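Local coordinates for protein dihydroorotase (Campylobacter jejuni subsp. jejuni, PDB 3PNU) that probably catalyses the zinc-dependent, reversible cyclization of N-carbamoyl-L-aspartate to (S)-dihydroorotate in de novo pyrimidine biosynthesis, at residues N29-L35 with F54-M60; A47-R52 with A83-F89; L142-D147 with F180-K184; P65-N69 with T94-Y100. One frame throughout, in Å; residues are numbered along the deposited sequence.

From the N terminus, strand 31-35 leads into helix 40-51 and returns in strand 56-59, and contact 1 closes that loop by pairing the two strands. Before it closes, contact 2 has opened in helix 40-51; it closes at residues 83-89, after helix 70-84, so contacts 1 and 2 cross and touch through Phe89 and Ser50. Contact 4 opens at residues 65-69, inside the span of contact 2, and closes at 94-100 beyond it, a second crossing. It meets contact 1 where Thr94 approaches Ile59 and Met60. Contact 3 follows separately, joining helix 135-147 to the turn before strand 185-187; Leu142 touches Phe97 of contact 4.

Contact 1 of 4, residues N29-L35 with F54-M60; sequences NPLDMHL and FCAAVIM. With ZN (zinc ion), chain D.
Met60 lays its CE methyl over one face of the His34 ring, 3.5 Å from CE to the ring centroid, as a CH-pi contact, while His34 NE2 binds a zinc ion at 2.1 Å. A water, His36, carboxylated Lys116 and Asp261 complete that site. Glu188 accepts a hydrogen bond from the other ring nitrogen, ND1, so both ends of the imidazole are fixed and it has little freedom to turn. One shell out, Asp32 OD1 accepts from His34 N at 3.1 Å, met from above the carboxylate plane, to form an Asx turn; CG anti to the Asp32 N (chi1 180°) places the carboxylate for this, and Ser260 engages OD2.

Parallel backbone pairing supports this corner. Asp32 N bonds to Ala56 O, and Asp32 O receives Val58 N at 2.9 Å. The register shifts by one residue, a beta bulge, between Asp32 and Leu35; Leu35 N reaches Val58 O and Leu35 O takes Met60 N at 2.9 Å. Asp32 CB lies over a face of the Phe54 ring, whereas Met33 curls CE onto Val58 CG2 at 3.5 Å. Strand 56-59 lies between 31-35 and 90-93 in the sheet, with Leu31 and Met33 against helix 299-314 and Ile59 against helix 70-84.

Contact 2 of 4, residues A47-R52 with A83-F89; sequences APLSAR and ACKDENF
Ala47, near the last turns of helix 40-51, sets its CB methyl against Ala83 CB at 4.0 Å, with Cys84 SG slightly farther off. The small side chains let the ends of two helices approach closely. Pro48 comes next, its CG standing 3.4 Å from Ala83 O, on the backbone of helix 70-84. Its CA also comes close to that of Cys84.

Ala51 has the largest share of the contact. Its CB packs against Cys84 SG at 3.9 Å, the aliphatic CB of Glu87, and Phe89. With CG anti to the residue's N (chi1 175°), the Phe89 ring comes against Ala51, and one face receives Ala51 CA in a CH-pi contact 3.9 Å from the ring centroid. Ala51 CB meets the same ring at CG, 3.7 Å away. Ala51 O accepts from Lys322 NZ, which also bonds to Asn88 O.

At Arg52 the contact fades: CB lies 3.6 Å from Glu87 OE1, and the guanidinium extends elsewhere, with no salt bridge to this carboxylate. Glu87 is brought here by a type II' turn from Cys84 to Glu87, in which Lys85 leaves the helix with positive phi. Packing between consecutive outer helices, closed by the link into the next strand, is characteristic of the beta/alpha TIM barrel.

Contact 3 of 4, residues L142-D147 with F180-K184; sequences LEAMSD and FPRLK
Leu183 pushes its branched end against helix 135-147: CD1 rests 3.8 Å from Met145 CB, and CD2 meets Leu142 CD2 at 4.0 Å. The torsion that places CG anti to the Leu183 N (chi1 -178°) sends both methyls to the helix. Phe180 receives the next layer, with Leu142 CB over one face, 3.8 Å from the ring centroid, and Leu142 CD1 against CE2 at 3.5 Å. Glu143 CG comes in the ring plane at its edge.

A type I turn from Phe180 to Leu183 links helix 170-179 to strand 185-187 in the TIM barrel, while resting on the preceding outer helix. Ser146 packs directly on the turn, and its polar links to it run through water. Its OG lies 3.3 Å from Arg182 CB and bonds to two waters. One of them accepts from Arg182 N; the other, 2.9 Å from Ser146 OG, accepts from Arg182 NE and donates to Asp147 OD1. The guanidinium and this carboxylate lie nearly coplanar, but their direct salt bridge, Asp147 OD1 to Arg182 NH2, is long at 4.0 Å.

Contact 4 of 4, residues P65-N69 with T94-Y100; sequences PPLCN and TLFFKNY
Phe96 and Pro66 meet between two loops that follow strands 56-59 and 90-93, at the C-terminal, metal-binding end of the TIM barrel. The Phe96 side chain can be followed outward. CB sits 3.3 Å from Leu67 O and near Cys68 SG, wedged against the bend of the 65-69 loop. With CG anti to the Phe96 N (chi1 -175°), the ring is carried alongside Pro66, the two side chains pointing the same way. Pro66 CB lies over the face, 3.5 Å from CG and 3.4 Å from CD1, in a CH-pi contact, and also reaches CE1. Pro66 CG stands over the ring centre. On the other branch, CD2 faces Cys68 SG at 4.1 Å, the sulfur approaching the ring obliquely. Tyr118 also meets this ring, its plane tilted by about 20°, and Asn62, predicted to bind substrate, lies nearby.

A single backbone bond ties the two loops: Phe96 N donates to Leu67 O at 2.8 Å with a nearly straight bond. Leu95 CD2 packs near Leu67 O and Asn69 N, while Asn69 OD1 caps Asp72 N at the start of helix 70-84. Tyr100 folds back within 94-100: its hydroxyl donates to Phe96 O at 2.7 Å, in the carbonyl plane, and the same OH oxygen lies 3.5 Å from Cys68 CB.

Contact 1 of 4, residues N29-L35 with F54-M60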
loop_
_atom_site.group_PDB
_atom_site.type_symbol
_atom_site.label_atom_id
_atom_site.label_comp_id
_atom_site.label_asym_id
_atom_site.label_seq_id
_atom_site.Cartn_x
_atom_site.Cartn_y
_atom_site.Cartn_z
ATOM N N ASN A 29 -9.578 -35.292 -0.974
ATOM C CA ASN A 29 -8.196 -35.090 -0.541
ATOM C C ASN A 29 -7.611 -33.691 -0.822
ATOM O O ASN A 29 -6.579 -33.565 -1.475
ATOM C CB ASN A 29 -7.289 -36.170 -1.169
ATOM C CG ASN A 29 -7.581 -37.586 -0.642
ATOM O OD1 ASN A 29 -7.958 -37.771 0.513
ATOM N ND2 ASN A 29 -7.379 -38.587 -1.495
ATOM N N PRO A 30 -8.274 -32.640 -0.336
ATOM C CA PRO A 30 -7.751 -31.293 -0.535
ATOM C C PRO A 30 -6.386 -31.115 0.098
ATOM O O PRO A 30 -6.125 -31.575 1.215
ATOM C CB PRO A 30 -8.768 -30.394 0.185
ATOM C CG PRO A 30 -9.527 -31.303 1.092
ATOM C CD PRO A 30 -9.531 -32.637 0.426
ATOM N N LEU A 31 -5.518 -30.437 -0.624
ATOM C CA LEU A 31 -4.191 -30.187 -0.138
ATOM C C LEU A 31 -3.937 -28.697 -0.054
ATOM O O LEU A 31 -4.311 -27.957 -0.953
ATOM C CB LEU A 31 -3.203 -30.846 -1.090
ATOM C CG LEU A 31 -3.282 -32.375 -1.081
ATOM C CD1 LEU A 31 -2.599 -33.010 -2.304
ATOM C CD2 LEU A 31 -2.685 -32.896 0.212
ATOM N N ASP A 32 -3.333 -28.255 1.045
ATOM C CA ASP A 32 -2.930 -26.862 1.176
ATOM C C ASP A 32 -1.426 -26.900 1.055
ATOM O O ASP A 32 -0.732 -27.266 2.009
ATOM C CB ASP A 32 -3.367 -26.218 2.498
ATOM C CG ASP A 32 -2.908 -24.732 2.603
ATOM O OD1 ASP A 32 -2.078 -24.296 1.771
ATOM O OD2 ASP A 32 -3.368 -24.000 3.504
ATOM N N MET A 33 -0.910 -26.525 -0.119
ATOM C CA MET A 33 0.552 -26.611 -0.368
ATOM C C MET A 33 1.417 -25.453 0.134
ATOM O O MET A 33 2.606 -25.378 -0.202
ATOM C CB MET A 33 0.815 -26.876 -1.849
ATOM C CG MET A 33 0.072 -28.127 -2.370
ATOM S SD MET A 33 0.497 -29.661 -1.495
ATOM C CE MET A 33 2.176 -29.967 -2.041
ATOM N N HIS A 34 0.850 -24.572 0.956
ATOM C CA HIS A 34 1.627 -23.468 1.528
ATOM C C HIS A 34 0.925 -22.969 2.791
ATOM O O HIS A 34 0.011 -22.174 2.697
ATOM C CB HIS A 34 1.767 -22.319 0.503
ATOM C CG HIS A 34 2.720 -21.248 0.922
ATOM N ND1 HIS A 34 3.864 -20.950 0.211
ATOM C CD2 HIS A 34 2.716 -20.414 1.994
ATOM C CE1 HIS A 34 4.511 -19.967 0.817
ATOM N NE2 HIS A 34 3.838 -19.626 1.903
ATOM N N LEU A 35 1.377 -23.402 3.963
ATOM C CA LEU A 35 0.701 -23.051 5.205
ATOM C C LEU A 35 1.627 -22.714 6.353
ATOM O O LEU A 35 2.639 -23.364 6.545
ATOM C CB LEU A 35 -0.174 -24.248 5.641
ATOM C CG LEU A 35 -1.105 -24.141 6.870
ATOM C CD1 LEU A 35 -2.070 -22.962 6.736
ATOM C CD2 LEU A 35 -1.904 -25.457 7.074
ATOM N N PHE A 54 -8.419 -30.063 5.486
ATOM C CA PHE A 54 -7.412 -30.618 4.568
ATOM C C PHE A 54 -6.864 -31.956 5.032
ATOM O O PHE A 54 -6.798 -32.221 6.219
ATOM C CB PHE A 54 -6.271 -29.592 4.353
ATOM C CG PHE A 54 -6.711 -28.368 3.600
ATOM C CD1 PHE A 54 -6.590 -28.306 2.225
ATOM C CD2 PHE A 54 -7.292 -27.300 4.262
ATOM C CE1 PHE A 54 -7.029 -27.186 1.513
ATOM C CE2 PHE A 54 -7.728 -26.172 3.561
ATOM C CZ PHE A 54 -7.595 -26.118 2.189
ATOM N N CYS A 55 -6.486 -32.807 4.082
ATOM C CA CYS A 55 -5.906 -34.107 4.432
ATOM C C CYS A 55 -4.408 -33.976 4.663
ATOM O O CYS A 55 -3.796 -34.843 5.306
ATOM C CB CYS A 55 -6.186 -35.166 3.363
ATOM S SG CYS A 55 -5.419 -34.890 1.781
ATOM N N ALA A 56 -3.826 -32.889 4.143
ATOM C CA ALA A 56 -2.390 -32.616 4.286
ATOM C C ALA A 56 -2.049 -31.159 3.916
ATOM O O ALA A 56 -2.799 -30.491 3.206
ATOM C CB ALA A 56 -1.559 -33.599 3.409
ATOM N N ALA A 57 -0.905 -30.682 4.393
ATOM C CA ALA A 57 -0.483 -29.313 4.094
ATOM C C ALA A 57 1.015 -29.172 4.182
ATOM O O ALA A 57 1.640 -29.784 5.047
ATOM C CB ALA A 57 -1.150 -28.348 5.041
ATOM N N VAL A 58 1.607 -28.403 3.263
ATOM C CA VAL A 58 3.034 -28.133 3.340
ATOM C C VAL A 58 3.164 -27.118 4.475
ATOM O O VAL A 58 2.512 -26.070 4.443
ATOM C CB VAL A 58 3.623 -27.557 2.041
ATOM C CG1 VAL A 58 5.094 -27.263 2.242
ATOM C CG2 VAL A 58 3.431 -28.516 0.872
ATOM N N ILE A 59 3.986 -27.448 5.476
ATOM C CA ILE A 59 4.184 -26.616 6.667
ATOM C C ILE A 59 5.469 -25.828 6.504
ATOM O O ILE A 59 6.569 -26.415 6.433
ATOM C CB ILE A 59 4.288 -27.491 7.941
ATOM C CG1 ILE A 59 3.158 -28.537 7.969
ATOM C CG2 ILE A 59 4.310 -26.618 9.233
ATOM C CD1 ILE A 59 1.779 -27.959 7.839
ATOM N N MET A 60 5.354 -24.503 6.418
ATOM C CA MET A 60 6.554 -23.680 6.213
ATOM C C MET A 60 7.377 -23.611 7.493
ATOM O O MET A 60 6.815 -23.648 8.592
ATOM C CB MET A 60 6.201 -22.315 5.641
ATOM C CG MET A 60 5.525 -22.410 4.256
ATOM S SD MET A 60 6.583 -23.291 3.078
ATOM C CE MET A 60 5.562 -23.285 1.607
HETATM ZN ZN ZN D . 4.442 -18.152 3.290
HETATM O O HOH W 1 4.468 -16.000 2.208
#

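Contact 2 of 4, residues A47-R52 with A83-F89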
loop_
_atom_site.group_PDB
_atom_site.type_symbol
_atom_site.label_atom_id
_atom_site.label_comp_id
_atom_site.label_asym_id
_atom_site.label_seq_id
_atom_site.Cartn_x
_atom_site.Cartn_y
_atom_site.Cartn_z
ATOM N N ALA A 47 -4.030 -24.721 14.100
ATOM C CA ALA A 47 -3.817 -26.012 13.434
ATOM C C ALA A 47 -5.113 -26.758 13.148
ATOM O O ALA A 47 -5.305 -27.260 12.048
ATOM C CB ALA A 47 -2.836 -26.891 14.221
ATOM N N PRO A 48 -6.000 -26.849 14.142
ATOM C CA PRO A 48 -7.288 -27.504 13.927
ATOM C C PRO A 48 -8.123 -26.882 12.832
ATOM O O PRO A 48 -8.872 -27.569 12.168
ATOM C CB PRO A 48 -7.996 -27.315 15.268
ATOM C CG PRO A 48 -6.883 -27.391 16.266
ATOM C CD PRO A 48 -5.712 -26.682 15.584
ATOM N N LEU A 49 -7.996 -25.585 12.640
ATOM C CA LEU A 49 -8.797 -24.914 11.620
ATOM C C LEU A 49 -8.440 -25.387 10.194
ATOM O O LEU A 49 -9.277 -25.341 9.286
ATOM C CB LEU A 49 -8.679 -23.401 11.792
ATOM C CG LEU A 49 -9.235 -22.931 13.149
ATOM C CD1 LEU A 49 -8.909 -21.463 13.418
ATOM C CD2 LEU A 49 -10.749 -23.170 13.221
ATOM N N SER A 50 -7.205 -25.860 10.025
ATOM C CA SER A 50 -6.724 -26.398 8.737
ATOM C C SER A 50 -6.870 -27.915 8.691
ATOM O O SER A 50 -7.356 -28.462 7.716
ATOM C CB SER A 50 -5.241 -26.044 8.505
ATOM O OG SER A 50 -5.045 -24.650 8.368
ATOM N N ALA A 51 -6.429 -28.579 9.760
ATOM C CA ALA A 51 -6.450 -30.047 9.864
ATOM C C ALA A 51 -7.830 -30.625 9.626
ATOM O O ALA A 51 -7.963 -31.753 9.166
ATOM C CB ALA A 51 -5.905 -30.504 11.227
ATOM N N ARG A 52 -8.852 -29.851 9.944
ATOM C CA ARG A 52 -10.229 -30.269 9.740
ATOM C C ARG A 52 -10.640 -30.260 8.259
ATOM O O ARG A 52 -11.357 -31.143 7.814
ATOM C CB ARG A 52 -11.166 -29.357 10.546
ATOM C CG ARG A 52 -12.607 -29.369 10.059
ATOM C CD ARG A 52 -13.400 -28.171 10.609
ATOM N NE ARG A 52 -14.385 -27.708 9.629
ATOM C CZ ARG A 52 -15.235 -26.702 9.813
ATOM N NH1 ARG A 52 -15.264 -26.040 10.961
ATOM N NH2 ARG A 52 -16.074 -26.368 8.843
ATOM N N ALA A 83 -1.467 -31.064 18.325
ATOM C CA ALA A 83 -2.375 -29.935 18.136
ATOM C C ALA A 83 -3.586 -30.246 17.262
ATOM O O ALA A 83 -4.635 -29.615 17.403
ATOM C CB ALA A 83 -1.601 -28.750 17.564
ATOM N N CYS A 84 -3.431 -31.215 16.364
ATOM C CA CYS A 84 -4.502 -31.627 15.452
ATOM C C CYS A 84 -5.406 -32.654 16.104
ATOM O O CYS A 84 -6.616 -32.684 15.848
ATOM C CB CYS A 84 -3.892 -32.232 14.200
ATOM S SG CYS A 84 -2.761 -31.116 13.436
ATOM N N LYS A 85 -4.793 -33.510 16.922
ATOM C CA LYS A 85 -5.499 -34.532 17.687
ATOM C C LYS A 85 -6.139 -35.535 16.720
ATOM O O LYS A 85 -5.462 -36.117 15.866
ATOM C CB LYS A 85 -6.564 -33.878 18.599
ATOM C CG LYS A 85 -6.003 -32.793 19.511
ATOM C CD LYS A 85 -7.040 -32.197 20.457
ATOM C CE LYS A 85 -6.383 -31.121 21.330
ATOM N NZ LYS A 85 -7.285 -30.593 22.386
ATOM N N ASP A 86 -7.449 -35.710 16.855
ATOM C CA ASP A 86 -8.215 -36.751 16.176
ATOM C C ASP A 86 -8.465 -36.559 14.675
ATOM O O ASP A 86 -9.116 -37.399 14.045
ATOM C CB ASP A 86 -9.562 -36.879 16.895
ATOM C CG ASP A 86 -10.298 -35.549 16.988
ATOM O OD1 ASP A 86 -10.021 -34.656 16.153
ATOM O OD2 ASP A 86 -11.150 -35.400 17.893
ATOM N N GLU A 87 -7.954 -35.475 14.099
ATOM C CA GLU A 87 -8.170 -35.204 12.683
ATOM C C GLU A 87 -7.274 -36.037 11.782
ATOM O O GLU A 87 -6.142 -36.353 12.143
ATOM C CB GLU A 87 -7.911 -33.722 12.394
ATOM C CG GLU A 87 -8.879 -32.762 13.084
ATOM C CD GLU A 87 -10.286 -32.835 12.510
ATOM O OE1 GLU A 87 -11.138 -32.047 12.962
ATOM O OE2 GLU A 87 -10.531 -33.664 11.600
ATOM N N ASN A 88 -7.804 -36.403 10.618
ATOM C CA ASN A 88 -7.038 -37.120 9.611
ATOM C C ASN A 88 -6.299 -36.026 8.857
ATOM O O ASN A 88 -6.899 -35.308 8.041
ATOM C CB ASN A 88 -7.947 -37.888 8.659
ATOM C CG ASN A 88 -7.174 -38.562 7.526
ATOM O OD1 ASN A 88 -5.978 -38.850 7.658
ATOM N ND2 ASN A 88 -7.859 -38.823 6.410
ATOM N N PHE A 89 -5.007 -35.887 9.131
ATOM C CA PHE A 89 -4.229 -34.809 8.539
ATOM C C PHE A 89 -2.733 -35.072 8.560
ATOM O O PHE A 89 -2.158 -35.256 9.619
ATOM C CB PHE A 89 -4.535 -33.525 9.320
ATOM C CG PHE A 89 -3.725 -32.353 8.897
ATOM C CD1 PHE A 89 -4.054 -31.651 7.754
ATOM C CD2 PHE A 89 -2.635 -31.941 9.648
ATOM C CE1 PHE A 89 -3.321 -30.575 7.360
ATOM C CE2 PHE A 89 -1.890 -30.856 9.251
ATOM C CZ PHE A 89 -2.236 -30.174 8.100
#

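Contact 3 of 4, residues L142-D147 with F180-K184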
loop_
_atom_site.group_PDB
_atom_site.type_symbol
_atom_site.label_atom_id
_atom_site.label_comp_id
_atom_site.label_asym_id
_atom_site.label_seq_id
_atom_site.Cartn_x
_atom_site.Cartn_y
_atom_site.Cartn_z
ATOM N N LEU A 142 21.810 -27.643 -4.429
ATOM C CA LEU A 142 20.738 -27.807 -5.418
ATOM C C LEU A 142 20.900 -29.062 -6.276
ATOM O O LEU A 142 19.897 -29.633 -6.753
ATOM C CB LEU A 142 20.588 -26.554 -6.290
ATOM C CG LEU A 142 20.224 -25.267 -5.531
ATOM C CD1 LEU A 142 20.024 -24.132 -6.513
ATOM C CD2 LEU A 142 19.001 -25.449 -4.688
ATOM N N GLU A 143 22.146 -29.494 -6.477
ATOM C CA GLU A 143 22.401 -30.714 -7.241
ATOM C C GLU A 143 22.017 -31.945 -6.443
ATOM O O GLU A 143 21.465 -32.881 -6.992
ATOM C CB GLU A 143 23.847 -30.799 -7.720
ATOM C CG GLU A 143 24.124 -29.874 -8.895
ATOM C CD GLU A 143 25.522 -30.055 -9.493
ATOM O OE1 GLU A 143 26.408 -30.657 -8.820
ATOM O OE2 GLU A 143 25.733 -29.585 -10.639
ATOM N N ALA A 144 22.316 -31.944 -5.153
ATOM C CA ALA A 144 21.938 -33.051 -4.286
ATOM C C ALA A 144 20.409 -33.099 -4.252
ATOM O O ALA A 144 19.809 -34.180 -4.388
ATOM C CB ALA A 144 22.495 -32.868 -2.898
ATOM N N MET A 145 19.773 -31.931 -4.102
ATOM C CA MET A 145 18.309 -31.869 -4.065
ATOM C C MET A 145 17.736 -32.424 -5.333
ATOM O O MET A 145 16.718 -33.119 -5.320
ATOM C CB MET A 145 17.802 -30.451 -3.854
ATOM C CG MET A 145 18.004 -29.950 -2.443
ATOM S SD MET A 145 17.341 -28.304 -2.158
ATOM C CE MET A 145 15.588 -28.522 -2.482
ATOM N N SER A 146 18.408 -32.119 -6.433
ATOM C CA SER A 146 17.986 -32.567 -7.736
ATOM C C SER A 146 18.099 -34.102 -7.784
ATOM O O SER A 146 17.127 -34.795 -8.089
ATOM C CB SER A 146 18.833 -31.870 -8.813
ATOM O OG SER A 146 18.295 -32.055 -10.110
ATOM N N ASP A 147 19.278 -34.622 -7.443
ATOM C CA ASP A 147 19.529 -36.073 -7.450
ATOM C C ASP A 147 18.541 -36.817 -6.542
ATOM O O ASP A 147 17.977 -37.843 -6.950
ATOM C CB ASP A 147 20.975 -36.378 -7.005
ATOM C CG ASP A 147 22.034 -35.827 -7.989
ATOM O OD1 ASP A 147 21.675 -35.513 -9.145
ATOM O OD2 ASP A 147 23.222 -35.719 -7.599
ATOM N N PHE A 180 19.733 -25.791 -13.215
ATOM C CA PHE A 180 19.357 -26.998 -12.472
ATOM C C PHE A 180 18.086 -27.562 -13.079
ATOM O O PHE A 180 17.048 -27.574 -12.442
ATOM C CB PHE A 180 19.184 -26.661 -10.997
ATOM C CG PHE A 180 20.425 -26.072 -10.362
ATOM C CD1 PHE A 180 21.462 -26.890 -9.936
ATOM C CD2 PHE A 180 20.559 -24.709 -10.199
ATOM C CE1 PHE A 180 22.600 -26.349 -9.365
ATOM C CE2 PHE A 180 21.680 -24.176 -9.626
ATOM C CZ PHE A 180 22.705 -24.992 -9.209
ATOM N N PRO A 181 18.181 -28.068 -14.311
ATOM C CA PRO A 181 17.020 -28.495 -15.067
ATOM C C PRO A 181 16.266 -29.711 -14.574
ATOM O O PRO A 181 15.151 -29.939 -15.038
ATOM C CB PRO A 181 17.576 -28.730 -16.480
ATOM C CG PRO A 181 19.035 -29.023 -16.275
ATOM C CD PRO A 181 19.454 -28.361 -15.003
ATOM N N ARG A 182 16.841 -30.479 -13.658
ATOM C CA ARG A 182 16.153 -31.644 -13.117
ATOM C C ARG A 182 15.617 -31.345 -11.727
ATOM O O ARG A 182 15.065 -32.221 -11.074
ATOM C CB ARG A 182 17.084 -32.863 -13.081
ATOM C CG ARG A 182 17.650 -33.235 -14.458
ATOM C CD ARG A 182 18.646 -34.392 -14.378
ATOM N NE ARG A 182 19.668 -34.180 -13.346
ATOM C CZ ARG A 182 20.769 -33.434 -13.480
ATOM N NH1 ARG A 182 21.023 -32.772 -14.610
ATOM N NH2 ARG A 182 21.616 -33.337 -12.453
ATOM N N LEU A 183 15.793 -30.112 -11.268
ATOM C CA LEU A 183 15.287 -29.705 -9.958
ATOM C C LEU A 183 13.846 -29.188 -10.095
ATOM O O LEU A 183 13.538 -28.442 -11.020
ATOM C CB LEU A 183 16.158 -28.586 -9.408
ATOM C CG LEU A 183 15.872 -28.007 -8.017
ATOM C CD1 LEU A 183 16.040 -29.047 -6.889
ATOM C CD2 LEU A 183 16.789 -26.846 -7.759
ATOM N N LYS A 184 12.958 -29.592 -9.199
ATOM C CA LYS A 184 11.622 -29.038 -9.202
ATOM C C LYS A 184 11.711 -27.749 -8.417
ATOM O O LYS A 184 12.166 -27.735 -7.265
ATOM C CB LYS A 184 10.594 -29.974 -8.573
ATOM C CG LYS A 184 10.240 -31.128 -9.459
ATOM C CD LYS A 184 9.246 -32.058 -8.772
ATOM C CE LYS A 184 9.054 -33.298 -9.596
ATOM N NZ LYS A 184 8.523 -34.386 -8.760
HETATM O O HOH W 2 18.773 -30.351 -11.951
HETATM O O HOH W 3 14.795 -33.696 -9.051
HETATM O O HOH W 4 19.635 -34.562 -10.701
#

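Contact 4 of 4, residues P65-N69 with T94-Y100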
loop_
_atom_site.group_PDB
_atom_site.type_symbol
_atom_site.label_atom_id
_atom_site.label_comp_id
_atom_site.label_asym_id
_atom_site.label_seq_id
_atom_site.Cartn_x
_atom_site.Cartn_y
_atom_site.Cartn_z
ATOM N N PRO A 65 13.935 -19.969 16.279
ATOM C CA PRO A 65 14.757 -19.869 15.076
ATOM C C PRO A 65 14.195 -20.766 13.979
ATOM O O PRO A 65 13.349 -21.620 14.254
ATOM C CB PRO A 65 16.124 -20.369 15.540
ATOM C CG PRO A 65 15.819 -21.348 16.634
ATOM C CD PRO A 65 14.461 -20.964 17.223
ATOM N N PRO A 66 14.655 -20.582 12.739
ATOM C CA PRO A 66 14.100 -21.395 11.663
ATOM C C PRO A 66 14.568 -22.850 11.674
ATOM O O PRO A 66 15.728 -23.139 11.974
ATOM C CB PRO A 66 14.573 -20.670 10.388
ATOM C CG PRO A 66 15.226 -19.371 10.872
ATOM C CD PRO A 66 15.682 -19.654 12.248
ATOM N N LEU A 67 13.654 -23.747 11.323
ATOM C CA LEU A 67 13.939 -25.168 11.291
ATOM C C LEU A 67 15.069 -25.471 10.322
ATOM O O LEU A 67 14.883 -25.387 9.111
ATOM C CB LEU A 67 12.680 -25.947 10.904
ATOM C CG LEU A 67 11.470 -25.666 11.801
ATOM C CD1 LEU A 67 10.302 -26.496 11.349
ATOM C CD2 LEU A 67 11.799 -25.938 13.265
ATOM N N CYS A 68 16.241 -25.822 10.863
ATOM C CA CYS A 68 17.421 -26.133 10.047
ATOM C C CYS A 68 18.084 -27.476 10.386
ATOM O O CYS A 68 19.219 -27.725 9.969
ATOM C CB CYS A 68 18.450 -24.994 10.132
ATOM S SG CYS A 68 17.907 -23.403 9.381
ATOM N N ASN A 69 17.393 -28.337 11.136
ATOM C CA ASN A 69 17.917 -29.680 11.446
ATOM C C ASN A 69 16.776 -30.652 11.729
ATOM O O ASN A 69 15.688 -30.242 12.132
ATOM C CB ASN A 69 18.957 -29.647 12.580
ATOM C CG ASN A 69 18.362 -29.266 13.919
ATOM O OD1 ASN A 69 17.413 -29.894 14.399
ATOM N ND2 ASN A 69 18.937 -28.247 14.545
ATOM N N THR A 94 8.968 -29.094 6.102
ATOM C CA THR A 94 10.041 -28.500 5.338
ATOM C C THR A 94 11.111 -27.914 6.237
ATOM O O THR A 94 10.854 -27.540 7.386
ATOM C CB THR A 94 9.565 -27.308 4.479
ATOM O OG1 THR A 94 9.105 -26.256 5.346
ATOM C CG2 THR A 94 8.478 -27.711 3.500
ATOM N N LEU A 95 12.306 -27.822 5.678
ATOM C CA LEU A 95 13.426 -27.173 6.312
ATOM C C LEU A 95 13.621 -25.810 5.645
ATOM O O LEU A 95 13.251 -25.594 4.474
ATOM C CB LEU A 95 14.721 -27.974 6.141
ATOM C CG LEU A 95 14.869 -29.290 6.897
ATOM C CD1 LEU A 95 16.221 -29.854 6.625
ATOM C CD2 LEU A 95 14.684 -29.065 8.393
ATOM N N PHE A 96 14.202 -24.901 6.415
ATOM C CA PHE A 96 14.526 -23.561 5.979
ATOM C C PHE A 96 15.784 -23.691 5.172
ATOM O O PHE A 96 16.732 -24.369 5.595
ATOM C CB PHE A 96 14.770 -22.727 7.207
ATOM C CG PHE A 96 15.007 -21.294 6.939
ATOM C CD1 PHE A 96 13.973 -20.383 7.056
ATOM C CD2 PHE A 96 16.280 -20.840 6.622
ATOM C CE1 PHE A 96 14.200 -19.046 6.843
ATOM C CE2 PHE A 96 16.509 -19.508 6.403
ATOM C CZ PHE A 96 15.474 -18.607 6.506
ATOM N N PHE A 97 15.824 -23.068 4.003
ATOM C CA PHE A 97 16.990 -23.235 3.157
ATOM C C PHE A 97 18.284 -22.622 3.668
ATOM O O PHE A 97 18.302 -21.532 4.219
ATOM C CB PHE A 97 16.744 -22.663 1.761
ATOM C CG PHE A 97 17.875 -22.910 0.824
ATOM C CD1 PHE A 97 17.859 -23.987 -0.022
ATOM C CD2 PHE A 97 18.985 -22.093 0.826
ATOM C CE1 PHE A 97 18.907 -24.223 -0.880
ATOM C CE2 PHE A 97 20.049 -22.330 -0.028
ATOM C CZ PHE A 97 20.010 -23.385 -0.877
ATOM N N LYS A 98 19.361 -23.365 3.441
ATOM C CA LYS A 98 20.729 -22.946 3.720
ATOM C C LYS A 98 21.564 -23.937 2.908
ATOM O O LYS A 98 20.996 -24.825 2.284
ATOM C CB LYS A 98 21.087 -22.967 5.209
ATOM C CG LYS A 98 21.386 -24.340 5.790
ATOM C CD LYS A 98 21.924 -24.210 7.217
ATOM C CE LYS A 98 22.592 -25.501 7.668
ATOM N NZ LYS A 98 23.160 -25.408 9.047
ATOM N N ASN A 99 22.886 -23.808 2.924
ATOM C CA ASN A 99 23.767 -24.667 2.094
ATOM C C ASN A 99 23.996 -26.096 2.576
ATOM O O ASN A 99 25.141 -26.521 2.735
ATOM C CB ASN A 99 25.136 -24.002 1.947
ATOM C CG ASN A 99 25.040 -22.612 1.399
ATOM O OD1 ASN A 99 24.122 -22.286 0.639
ATOM N ND2 ASN A 99 25.997 -21.769 1.776
ATOM N N TYR A 100 22.928 -26.854 2.779
ATOM C CA TYR A 100 23.061 -28.226 3.249
ATOM C C TYR A 100 23.925 -29.033 2.271
ATOM O O TYR A 100 23.947 -28.732 1.083
ATOM C CB TYR A 100 21.692 -28.878 3.364
ATOM C CG TYR A 100 20.711 -28.190 4.287
ATOM C CD1 TYR A 100 19.584 -27.525 3.791
ATOM C CD2 TYR A 100 20.901 -28.204 5.656
ATOM C CE1 TYR A 100 18.666 -26.903 4.656
ATOM C CE2 TYR A 100 19.994 -27.596 6.516
ATOM C CZ TYR A 100 18.885 -26.947 6.009
ATOM O OH TYR A 100 18.023 -26.345 6.899
#